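Local coordinates for protein acetylene hydratase Ahy (Pelobacter acetylenicus, PDB 2E7Z) that catalyses the hydration of acetylene to acetaldehyde, using a tungsten-bis(molybdopterin guanine dinucleotide) cofactor and a [4Fe-4S] cluster, at residues Glu89-Lys92 with Lys93-Lys97. Residues are numbered along the deposited sequence; the frame is centred on the assembly and turned at random. Where two conformers were deposited one is given.
Sequences EKLK and KIIAK
The flat groups that Lys93, Ile94, Ile95 and Ala96 meet in Glu89-Lys92 are peptide carbonyls, each met by an N-H four residues on, the repeat of an alpha-helix. At Leu91 O the N-H of Ile95 arrives nearly along the C=O axis, 2.8 Å away and almost straight at 167°. The donors at the other three stand off the carbonyl plane, Lys93 N tilted 26° at Glu89 O, where the bond is longest at 3.3 Å. Aliphatic carbons crowd the same oxygens: Ile94 CG1 lies 3.3 Å from Lys90 O, and Ile95 CG1 similarly approaches Leu91 O.

This amphipathic helix, residues 80-98, packs against the mixed sheet containing strands 408-412 and 435-440. Leu91 and Ile94 are buried on its inner side, both touching Ala408, and such branched apolar chains suit a buried face packed against a sheet. Ile95, partly exposed, extends this apolar strip: its CD1 reaches Leu91 CG at 3.8 Å, the two chains crossing at a slant. Ile95 CG1 sits beside its own backbone N (chi1 -69°), and with CD1 extended beyond it the outer methyl reaches back one turn to Leu91.

Lysine suits the borders, where a long aliphatic stem can pack while its ammonium stays polar. In the conformer given, Lys90 places CG 3.8 Å from Ile94 CD1 and, bent farther out, its NZ hydrogen-bonds to Asp434 O; Lys92, extended beyond CG, similarly reaches Arg501 O. On the exposed side, Glu89 and Lys93 sit one turn apart with opposite charges, but OE2 of Glu89 and NZ of Lys93 remain 6.5 Å apart, too far for a salt bridge. At exposed Ala96 the small side chain fits beside the backbone, its CB 3.4 Å from Lys92 O, the oxygen that accepts its N-H.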
loop_
_atom_site.group_PDB
_atom_site.type_symbol
_atom_site.label_atom_id
_atom_site.label_comp_id
_atom_site.label_asym_id
_atom_site.label_seq_id
_atom_site.Cartn_x
_atom_site.Cartn_y
_atom_site.Cartn_z
ATOM N N GLU A 89 15.190 -24.179 -14.104
ATOM C CA GLU A 89 16.575 -24.602 -14.229
ATOM C C GLU A 89 17.537 -23.541 -13.673
ATOM O O GLU A 89 18.462 -23.861 -12.927
ATOM C CB GLU A 89 16.916 -24.885 -15.692
ATOM C CG GLU A 89 18.381 -25.266 -15.918
ATOM C CD GLU A 89 18.756 -25.305 -17.395
ATOM O OE1 GLU A 89 17.977 -24.799 -18.251
ATOM O OE2 GLU A 89 19.846 -25.839 -17.701
ATOM N N LYS A 90 17.310 -22.280 -14.051
ATOM C CA LYS A 90 18.181 -21.206 -13.587
ATOM C C LYS A 90 18.027 -20.938 -12.087
ATOM O O LYS A 90 19.013 -20.723 -11.389
ATOM C CB LYS A 90 17.941 -19.926 -14.384
ATOM C CG LYS A 90 18.895 -18.801 -14.009
ATOM C CD LYS A 90 19.282 -17.909 -15.192
ATOM C CE LYS A 90 20.721 -17.424 -15.034
ATOM N NZ LYS A 90 21.106 -16.376 -16.000
ATOM N N LEU A 91 16.792 -20.966 -11.589
ATOM C CA LEU A 91 16.570 -20.787 -10.162
ATOM C C LEU A 91 17.240 -21.896 -9.334
ATOM O O LEU A 91 17.809 -21.632 -8.283
ATOM C CB LEU A 91 15.074 -20.763 -9.881
ATOM C CG LEU A 91 14.659 -20.500 -8.435
ATOM C CD1 LEU A 91 15.166 -19.141 -8.005
ATOM C CD2 LEU A 91 13.146 -20.592 -8.349
ATOM N N LYS A 92 17.166 -23.143 -9.809
ATOM C CA LYS A 92 17.851 -24.232 -9.105
ATOM C C LYS A 92 19.349 -23.968 -8.986
ATOM O O LYS A 92 19.942 -24.188 -7.929
ATOM C CB LYS A 92 17.629 -25.571 -9.821
ATOM C CG LYS A 92 16.250 -26.140 -9.593
ATOM C CD LYS A 92 15.998 -27.317 -10.547
ATOM C CE LYS A 92 14.605 -27.866 -10.357
ATOM N NZ LYS A 92 14.342 -28.997 -11.304
ATOM N N LYS A 93 19.963 -23.502 -10.066
ATOM C CA LYS A 93 21.397 -23.184 -10.047
ATOM C C LYS A 93 21.712 -22.049 -9.080
ATOM O O LYS A 93 22.701 -22.110 -8.329
ATOM C CB LYS A 93 21.908 -22.837 -11.457
ATOM C CG LYS A 93 21.954 -24.035 -12.398
ATOM C CD LYS A 93 22.250 -23.597 -13.840
ATOM C CE LYS A 93 23.714 -23.186 -14.037
ATOM N NZ LYS A 93 24.671 -24.289 -13.657
ATOM N N ILE A 94 20.863 -21.021 -9.095
ATOM C CA ILE A 94 21.047 -19.883 -8.214
ATOM C C ILE A 94 20.931 -20.313 -6.737
ATOM O O ILE A 94 21.773 -19.959 -5.880
ATOM C CB ILE A 94 20.064 -18.752 -8.584
ATOM C CG1 ILE A 94 20.479 -18.155 -9.934
ATOM C CG2 ILE A 94 20.045 -17.684 -7.481
ATOM C CD1 ILE A 94 19.388 -17.284 -10.549
ATOM N N ILE A 95 19.898 -21.096 -6.436
ATOM C CA ILE A 95 19.671 -21.568 -5.061
ATOM C C ILE A 95 20.774 -22.526 -4.606
ATOM O O ILE A 95 21.177 -22.497 -3.462
ATOM C CB ILE A 95 18.263 -22.213 -4.884
ATOM C CG1 ILE A 95 17.186 -21.124 -4.986
ATOM C CG2 ILE A 95 18.159 -23.015 -3.552
ATOM C CD1 ILE A 95 15.767 -21.708 -4.974
ATOM N N ALA A 96 21.278 -23.353 -5.509
ATOM C CA ALA A 96 22.371 -24.261 -5.127
ATOM C C ALA A 96 23.619 -23.472 -4.740
ATOM O O ALA A 96 24.378 -23.890 -3.879
ATOM C CB ALA A 96 22.678 -25.201 -6.262
ATOM N N LYS A 97 23.848 -22.340 -5.404
ATOM C CA LYS A 97 25.059 -21.546 -5.192
ATOM C C LYS A 97 24.899 -20.592 -4.018
ATOM O O LYS A 97 25.817 -20.413 -3.224
ATOM C CB LYS A 97 25.418 -20.763 -6.465
ATOM C CG LYS A 97 26.687 -19.934 -6.391
ATOM C CD LYS A 97 27.067 -19.423 -7.772
ATOM C CE LYS A 97 28.336 -18.585 -7.738
ATOM N NZ LYS A 97 28.749 -18.112 -9.111
#